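Local coordinates for protein syncytin-1 (Homo sapiens, PDB 5HA6) that probably drives cell-cell membrane fusion as the trimeric fusion subunit of an endogenous retroviral envelope glycoprotein, at residues L36-V48 and V100-E112. The protein carries 1 engineered substitution. Residues are numbered along the deposited sequence; the frame is centred on the assembly and turned at random. Where two conformers were deposited one is given.
Sequences LNGDMERVADSLV and VKEIRDRIQRRAE
Asn37 and Arg110 meet where segment 100-112 of helix 93-115 runs antiparallel (164°) to segment 36-48 of helix 25-71, in the helical hairpin of a trimer, consistent with the six-helix bundle of class I fusion proteins. Arg110 grips the Asn37 amide oxygen side-on: NE lies 2.8 Å and NH2 3.0 Å from OD1, which sits in the guanidinium plane. The Arg110 chain bends at chi3 (-73°), turning one face of the flat group to Leu36, whose CD2 rests over its centre, 3.4 Å from CZ. Arginine suits this place because its planar end accepts a methyl on its face while its rim still donates: NH1 forms a salt bridge with Glu35 and NH2 one with Asp39, both of the second subunit.

Beside this pair, Ile107 points toward helix 25-71 and its branches divide the work, CG2 packing 3.7 Å from Asn37 CG and CD1 3.9 Å from Met40 CB. Ala44 directs its CB at the partner helix, 4.0 Å from Val100 CG1; that same CG1 lies 3.6 Å from Val48 CG2, while Val100 CG2 packs against Leu47 CB.

Along the flank, extended Arg104 passes Ala44 to form a salt bridge with Asp45, the NH2-OD1 hydrogen bond being weak in angle and the two planes 71° apart. Asp45 OD2 forms a salt bridge with Lys99 of the third subunit. One water links Glu41 OE1 to Arg104 O and Gln108 NE2; another accepts from Arg104 NE at 2.6 Å and also lies close to Asp45 OD1.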
ATOM      1  N   LEU A  36       5.420  -6.790  19.654  1.00 24.33           N
ATOM      2  CA  LEU A  36       5.870  -6.881  18.280  1.00 22.79           C
ATOM      3  C   LEU A  36       4.871  -7.703  17.470  1.00 22.14           C
ATOM      4  O   LEU A  36       4.331  -7.238  16.435  1.00 23.31           O
ATOM      5  CB  LEU A  36       7.289  -7.500  18.243  1.00 23.73           C
ATOM      6  CG  LEU A  36       7.828  -7.790  16.817  1.00 23.41           C
ATOM      7  CD1 LEU A  36       7.888  -6.524  16.034  1.00 25.34           C
ATOM      8  CD2 LEU A  36       9.214  -8.448  16.819  1.00 24.75           C
ATOM      9  N   ASN A  37       4.581  -8.917  17.928  1.00 22.87           N
ATOM     10  CA  ASN A  37       3.654  -9.786  17.192  1.00 22.63           C
ATOM     11  C   ASN A  37       2.295  -9.130  16.938  1.00 21.82           C
ATOM     12  O   ASN A  37       1.791  -9.140  15.808  1.00 21.08           O
ATOM     13  CB  ASN A  37       3.447 -11.103  17.934  1.00 23.91           C
ATOM     14  CG  ASN A  37       4.628 -12.058  17.775  1.00 26.21           C
ATOM     15  OD1 ASN A  37       5.584 -11.768  17.047  1.00 24.65           O
ATOM     16  ND2 ASN A  37       4.576 -13.189  18.487  1.00 27.29           N
ATOM     17  N   GLY A  38       1.703  -8.528  17.969  1.00 24.49           N
ATOM     18  CA  GLY A  38       0.396  -7.886  17.756  1.00 23.47           C
ATOM     19  C   GLY A  38       0.411  -6.660  16.818  1.00 20.58           C
ATOM     20  O   GLY A  38      -0.562  -6.414  16.068  1.00 21.20           O
ATOM     21  N   ASP A  39       1.466  -5.858  16.867  1.00 22.92           N
ATOM     22  CA  ASP A  39       1.620  -4.789  15.870  1.00 19.55           C
ATOM     23  C   ASP A  39       1.759  -5.392  14.447  1.00 18.80           C
ATOM     24  O   ASP A  39       1.081  -5.003  13.501  1.00 19.17           O
ATOM     25  CB  ASP A  39       2.857  -3.939  16.163  1.00 21.68           C
ATOM     26  CG  ASP A  39       2.703  -3.004  17.345  1.00 25.48           C
ATOM     27  OD1 ASP A  39       1.832  -3.176  18.225  1.00 22.45           O
ATOM     28  OD2 ASP A  39       3.545  -2.089  17.417  1.00 27.85           O
ATOM     29  N   MET A  40       2.651  -6.369  14.292  1.00 20.22           N
ATOM     30  CA  MET A  40       2.889  -6.957  12.972  1.00 19.46           C
ATOM     31  C   MET A  40       1.708  -7.706  12.363  1.00 19.93           C
ATOM     32  O   MET A  40       1.580  -7.736  11.132  1.00 21.91           O
ATOM     33  CB  MET A  40       4.110  -7.896  13.036  1.00 19.61           C
ATOM     34  CG  MET A  40       5.353  -7.135  13.228  1.00 22.21           C
ATOM     35  SD  MET A  40       5.767  -6.181  11.725  1.00 25.33           S
ATOM     36  CE  MET A  40       7.168  -5.253  12.222  1.00 37.76           C
ATOM     37  N   GLU A  41       0.850  -8.307  13.191  1.00 22.05           N
ATOM     38  CA  GLU A  41      -0.382  -8.883  12.667  1.00 19.55           C
ATOM     39  C   GLU A  41      -1.210  -7.800  11.966  1.00 19.85           C
ATOM     40  O   GLU A  41      -1.745  -8.005  10.866  1.00 18.83           O
ATOM     41  CB  GLU A  41      -1.220  -9.534  13.780  1.00 24.90           C
ATOM     42  CG  GLU A  41      -0.620 -10.748  14.422  1.00 32.47           C
ATOM     43  CD  GLU A  41      -0.660 -11.986  13.522  1.00 36.33           C
ATOM     44  OE1 GLU A  41      -0.170 -13.057  13.958  1.00 38.24           O
ATOM     45  OE2 GLU A  41      -1.148 -11.902  12.379  1.00 36.66           O
ATOM     46  N   ARG A  42      -1.268  -6.603  12.566  1.00 21.80           N
ATOM     47  CA  ARG A  42      -2.047  -5.503  11.982  1.00 18.76           C
ATOM     48  C   ARG A  42      -1.356  -4.901  10.753  1.00 19.98           C
ATOM     49  O   ARG A  42      -2.018  -4.643   9.725  1.00 19.52           O
ATOM     50  CB  ARG A  42      -2.317  -4.420  13.033  1.00 21.33           C
ATOM     51  CG  ARG A  42      -3.264  -4.909  14.094  1.00 22.45           C
ATOM     52  CD  ARG A  42      -3.166  -4.154  15.387  1.00 24.97           C
ATOM     53  NE  ARG A  42      -4.280  -4.550  16.260  1.00 27.04           N
ATOM     54  CZ  ARG A  42      -4.244  -5.526  17.160  1.00 26.14           C
ATOM     55  NH1 ARG A  42      -3.155  -6.279  17.363  1.00 25.00           N
ATOM     56  NH2 ARG A  42      -5.326  -5.764  17.853  1.00 26.68           N
ATOM     57  N   VAL A  43      -0.025  -4.729  10.807  1.00 19.34           N
ATOM     58  CA  VAL A  43       0.681  -4.354   9.579  1.00 19.01           C
ATOM     59  C   VAL A  43       0.435  -5.355   8.412  1.00 18.24           C
ATOM     60  O   VAL A  43       0.124  -4.941   7.269  1.00 18.42           O
ATOM     61  CB  VAL A  43       2.173  -4.208   9.853  1.00 16.95           C
ATOM     62  CG1 VAL A  43       2.985  -3.930   8.559  1.00 18.88           C
ATOM     63  CG2 VAL A  43       2.408  -3.111  10.898  1.00 19.50           C
ATOM     64  N   ALA A  44       0.623  -6.641   8.657  1.00 19.67           N
ATOM     65  CA  ALA A  44       0.414  -7.634   7.622  1.00 18.82           C
ATOM     66  C   ALA A  44      -0.993  -7.536   7.053  1.00 21.75           C
ATOM     67  O   ALA A  44      -1.186  -7.539   5.811  1.00 23.87           O
ATOM     68  CB  ALA A  44       0.659  -9.053   8.178  1.00 22.42           C
ATOM     69  N   ASP A  45      -1.981  -7.466   7.955  1.00 21.57           N
ATOM     70  CA  ASP A  45      -3.367  -7.282   7.516  1.00 20.80           C
ATOM     71  C   ASP A  45      -3.503  -6.087   6.572  1.00 21.79           C
ATOM     72  O   ASP A  45      -4.183  -6.166   5.499  1.00 19.78           O
ATOM     73  CB  ASP A  45      -4.330  -7.103   8.708  1.00 18.75           C
ATOM     74  CG  ASP A  45      -4.590  -8.415   9.486  1.00 26.80           C
ATOM     75  OD1 ASP A  45      -4.123  -9.498   9.057  1.00 25.97           O
ATOM     76  OD2 ASP A  45      -5.284  -8.345  10.538  1.00 26.64           O
ATOM     77  N   SER A  46      -2.883  -4.973   6.962  1.00 21.31           N
ATOM     78  CA  SER A  46      -2.953  -3.761   6.152  1.00 14.97           C
ATOM     79  C   SER A  46      -2.305  -3.934   4.794  1.00 18.86           C
ATOM     80  O   SER A  46      -2.864  -3.497   3.750  1.00 17.49           O
ATOM     81  CB  SER A  46      -2.327  -2.584   6.908  1.00 17.47           C
ATOM     82  OG  SER A  46      -3.011  -2.350   8.126  1.00 20.93           O
ATOM     83  N   LEU A  47      -1.124  -4.544   4.775  1.00 18.02           N
ATOM     84  CA  LEU A  47      -0.424  -4.775   3.507  1.00 16.51           C
ATOM     85  C   LEU A  47      -1.289  -5.609   2.572  1.00 19.48           C
ATOM     86  O   LEU A  47      -1.411  -5.291   1.369  1.00 18.76           O
ATOM     87  CB  LEU A  47       0.934  -5.473   3.733  1.00 15.00           C
ATOM     88  CG  LEU A  47       1.958  -4.664   4.521  1.00 14.92           C
ATOM     89  CD1 LEU A  47       3.141  -5.585   4.935  1.00 20.39           C
ATOM     90  CD2 LEU A  47       2.477  -3.429   3.769  1.00 15.62           C
ATOM     91  N   VAL A  48      -1.933  -6.647   3.129  1.00 19.95           N
ATOM     92  CA  VAL A  48      -2.782  -7.500   2.320  1.00 19.71           C
ATOM     93  C   VAL A  48      -3.923  -6.720   1.746  1.00 18.58           C
ATOM     94  O   VAL A  48      -4.263  -6.866   0.540  1.00 18.04           O
ATOM     95  CB  VAL A  48      -3.321  -8.708   3.135  1.00 22.25           C
ATOM     96  CG1 VAL A  48      -4.474  -9.394   2.411  1.00 24.18           C
ATOM     97  CG2 VAL A  48      -2.178  -9.666   3.378  1.00 22.36           C
ATOM     98  N   VAL A 100       4.363 -10.681   3.301  1.00 19.71           N
ATOM     99  CA  VAL A 100       3.346 -10.867   4.352  1.00 20.33           C
ATOM    100  C   VAL A 100       3.401 -12.254   4.976  1.00 23.10           C
ATOM    101  O   VAL A 100       3.367 -12.392   6.210  1.00 22.85           O
ATOM    102  CB  VAL A 100       1.944 -10.619   3.796  1.00 25.49           C
ATOM    103  CG1 VAL A 100       0.852 -11.106   4.772  1.00 26.82           C
ATOM    104  CG2 VAL A 100       1.771  -9.106   3.496  1.00 22.83           C
ATOM    105  N   LYS A 101       3.493 -13.283   4.132  1.00 19.92           N
ATOM    106  CA  LYS A 101       3.487 -14.635   4.652  1.00 21.32           C
ATOM    107  C   LYS A 101       4.759 -14.875   5.460  1.00 24.24           C
ATOM    108  O   LYS A 101       4.712 -15.549   6.500  1.00 23.14           O
ATOM    109  CB  LYS A 101       3.306 -15.662   3.507  1.00 23.99           C
ATOM    110  CG  LYS A 101       1.828 -15.739   2.986  1.00 23.79           C
ATOM    111  CD  LYS A 101       1.653 -16.654   1.803  1.00 26.03           C
ATOM    112  CE  LYS A 101       0.219 -16.622   1.249  1.00 28.26           C
ATOM    113  NZ  LYS A 101      -0.028 -17.732   0.307  1.00 33.19           N
ATOM    114  N   GLU A 102       5.877 -14.292   5.010  1.00 21.05           N
ATOM    115  CA  GLU A 102       7.141 -14.352   5.785  1.00 21.26           C
ATOM    116  C   GLU A 102       7.040 -13.650   7.154  1.00 20.95           C
ATOM    117  O   GLU A 102       7.496 -14.163   8.172  1.00 19.71           O
ATOM    118  CB  GLU A 102       8.268 -13.715   4.971  1.00 20.10           C
ATOM    119  CG  GLU A 102       8.741 -14.586   3.814  1.00 22.45           C
ATOM    120  CD  GLU A 102       9.771 -13.840   2.956  1.00 27.04           C
ATOM    121  OE1 GLU A 102      10.421 -12.896   3.491  1.00 26.22           O
ATOM    122  OE2 GLU A 102       9.910 -14.167   1.755  1.00 25.93           O
ATOM    123  N   ILE A 103       6.440 -12.470   7.169  1.00 19.54           N
ATOM    124  CA  ILE A 103       6.126 -11.810   8.439  1.00 22.43           C
ATOM    125  C   ILE A 103       5.243 -12.663   9.376  1.00 19.24           C
ATOM    126  O   ILE A 103       5.514 -12.779  10.585  1.00 24.92           O
ATOM    127  CB  ILE A 103       5.455 -10.465   8.159  1.00 20.80           C
ATOM    128  CG1 ILE A 103       6.491  -9.524   7.486  1.00 23.50           C
ATOM    129  CG2 ILE A 103       4.881  -9.890   9.422  1.00 22.83           C
ATOM    130  CD1 ILE A 103       5.899  -8.230   6.960  1.00 22.33           C
ATOM    131  N   ARG A 104       4.176 -13.229   8.836  1.00 20.70           N
ATOM    132  CA  ARG A 104       3.328 -14.116   9.618  1.00 26.00           C
ATOM    133  C   ARG A 104       4.093 -15.377  10.109  1.00 25.19           C
ATOM    134  O   ARG A 104       3.871 -15.850  11.262  1.00 21.15           O
ATOM    135  CB  ARG A 104       2.086 -14.459   8.779  1.00 23.16           C
ATOM    136  CG  ARG A 104       1.134 -13.218   8.667  1.00 23.83           C
ATOM    137  CD  ARG A 104      -0.094 -13.498   7.848  1.00 28.38           C
ATOM    138  NE  ARG A 104      -1.025 -12.375   7.954  1.00 31.54           N
ATOM    139  CZ  ARG A 104      -1.974 -12.107   7.067  1.00 30.10           C
ATOM    140  NH1 ARG A 104      -2.176 -12.894   6.007  1.00 34.58           N
ATOM    141  NH2 ARG A 104      -2.750 -11.063   7.261  1.00 31.45           N
ATOM    142  N   ASP A 105       5.016 -15.911   9.276  1.00 22.14           N
ATOM    143  CA  ASP A 105       5.862 -17.014   9.721  1.00 23.55           C
ATOM    144  C   ASP A 105       6.721 -16.594  10.889  1.00 21.01           C
ATOM    145  O   ASP A 105       6.966 -17.372  11.801  1.00 22.45           O
ATOM    146  CB  ASP A 105       6.810 -17.512   8.611  1.00 23.92           C
ATOM    147  CG  ASP A 105       6.090 -18.091   7.453  1.00 27.59           C
ATOM    148  OD1 ASP A 105       4.908 -18.492   7.621  1.00 25.81           O
ATOM    149  OD2 ASP A 105       6.733 -18.179   6.382  1.00 23.98           O
ATOM    150  N   ARG A 106       7.281 -15.394  10.794  1.00 19.76           N
ATOM    151  CA  ARG A 106       8.148 -14.905  11.870  1.00 23.14           C
ATOM    152  C   ARG A 106       7.391 -14.708  13.169  1.00 21.68           C
ATOM    153  O   ARG A 106       7.931 -15.049  14.251  1.00 24.44           O
ATOM    154  CB  ARG A 106       8.836 -13.604  11.425  1.00 20.39           C
ATOM    155  CG  ARG A 106       9.856 -13.871  10.333  1.00 22.16           C
ATOM    156  CD  ARG A 106      10.408 -12.591   9.702  1.00 23.94           C
ATOM    157  NE  ARG A 106      11.115 -11.813  10.741  1.00 23.00           N
ATOM    158  CZ  ARG A 106      12.328 -12.065  11.200  1.00 25.15           C
ATOM    159  NH1 ARG A 106      13.105 -13.021  10.671  1.00 26.68           N
ATOM    160  NH2 ARG A 106      12.795 -11.307  12.186  1.00 27.09           N
ATOM    161  N   ILE A 107       6.159 -14.167  13.083  1.00 19.39           N
ATOM    162  CA  ILE A 107       5.290 -14.137  14.251  1.00 23.00           C
ATOM    163  C   ILE A 107       5.097 -15.522  14.869  1.00 26.34           C
ATOM    164  O   ILE A 107       5.298 -15.739  16.094  1.00 24.86           O
ATOM    165  CB  ILE A 107       3.920 -13.581  13.903  1.00 22.06           C
ATOM    166  CG1 ILE A 107       4.070 -12.113  13.534  1.00 18.45           C
ATOM    167  CG2 ILE A 107       2.915 -13.808  15.034  1.00 20.60           C
ATOM    168  CD1 ILE A 107       2.885 -11.572  12.753  1.00 25.37           C
ATOM    169  N   GLN A 108       4.681 -16.474  14.071  1.00 22.99           N
ATOM    170  CA  GLN A 108       4.471 -17.804  14.557  1.00 26.49           C
ATOM    171  C   GLN A 108       5.756 -18.378  15.114  1.00 25.38           C
ATOM    172  O   GLN A 108       5.727 -18.986  16.123  1.00 27.21           O
ATOM    173  CB  GLN A 108       3.860 -18.704  13.486  1.00 31.06           C
ATOM    174  CG  GLN A 108       2.438 -18.354  13.101  1.00 34.62           C
ATOM    175  CD  GLN A 108       1.462 -18.480  14.251  1.00 37.76           C
ATOM    176  OE1 GLN A 108       1.365 -19.499  14.883  1.00 38.31           O
ATOM    177  NE2 GLN A 108       0.769 -17.414  14.535  1.00 38.63           N
ATOM    178  N   ARG A 109       6.877 -18.134  14.469  1.00 25.02           N
ATOM    179  CA  ARG A 109       8.111 -18.747  14.973  0.61 29.31           C
ATOM    180  C   ARG A 109       8.481 -18.188  16.343  1.00 28.18           C
ATOM    181  O   ARG A 109       8.918 -18.935  17.228  1.00 29.74           O
ATOM    182  CB  ARG A 109       9.294 -18.547  14.019  0.61 28.74           C
ATOM    183  CG  ARG A 109      10.652 -19.003  14.638  0.61 33.58           C
ATOM    184  CD  ARG A 109      11.845 -18.870  13.685  0.61 32.91           C
ATOM    185  NE  ARG A 109      12.173 -17.469  13.382  0.61 29.90           N
ATOM    186  CZ  ARG A 109      13.177 -17.092  12.596  0.61 34.32           C
ATOM    187  NH1 ARG A 109      13.964 -17.997  12.027  0.61 35.01           N
ATOM    188  NH2 ARG A 109      13.404 -15.807  12.373  0.61 34.80           N
ATOM    189  N   ARG A 110       8.332 -16.862  16.531  1.00 25.75           N
ATOM    190  CA  ARG A 110       8.624 -16.296  17.860  1.00 26.60           C
ATOM    191  C   ARG A 110       7.739 -16.911  18.934  1.00 27.74           C
ATOM    192  O   ARG A 110       8.212 -17.334  20.006  1.00 29.92           O
ATOM    193  CB  ARG A 110       8.420 -14.779  17.847  1.00 26.10           C
ATOM    194  CG  ARG A 110       9.551 -14.056  17.120  1.00 25.89           C
ATOM    195  CD  ARG A 110       9.482 -12.583  17.370  1.00 24.29           C
ATOM    196  NE  ARG A 110       8.351 -12.038  16.620  1.00 22.50           N
ATOM    197  CZ  ARG A 110       8.454 -11.479  15.420  1.00 23.93           C
ATOM    198  NH1 ARG A 110       9.626 -11.422  14.812  1.00 27.59           N
ATOM    199  NH2 ARG A 110       7.366 -11.036  14.807  1.00 19.90           N
ATOM    200  N   ALA A 111       6.444 -16.976  18.642  1.00 26.81           N
ATOM    201  CA  ALA A 111       5.548 -17.639  19.612  1.00 28.37           C
ATOM    202  C   ALA A 111       5.939 -19.113  19.839  1.00 30.81           C
ATOM    203  O   ALA A 111       5.901 -19.657  20.959  1.00 35.05           O
ATOM    204  CB  ALA A 111       4.130 -17.551  19.124  1.00 29.61           C
ATOM    205  N   GLU A 112       6.289 -19.780  18.752  1.00 30.89           N
ATOM    206  CA  GLU A 112       6.620 -21.192  18.827  1.00 34.89           C
ATOM    207  C   GLU A 112       7.855 -21.420  19.700  1.00 36.26           C
ATOM    208  O   GLU A 112       7.908 -22.354  20.495  1.00 40.91           O
ATOM    209  CB  GLU A 112       6.852 -21.752  17.425  1.00 33.74           C
ATOM    210  CG  GLU A 112       6.953 -23.284  17.401  1.00 40.46           C
ATOM    211  CD  GLU A 112       8.329 -23.822  17.839  1.00 43.97           C
ATOM    212  OE1 GLU A 112       9.346 -23.147  17.594  1.00 45.76           O
ATOM    213  OE2 GLU A 112       8.399 -24.933  18.400  1.00 50.46           O
TER
HETATM  214  O   HOH W   1       0.942 -15.374  12.138  1.00 32.16           O
HETATM  215  O   HOH W   2      -1.691 -11.062  10.111  1.00 41.38           O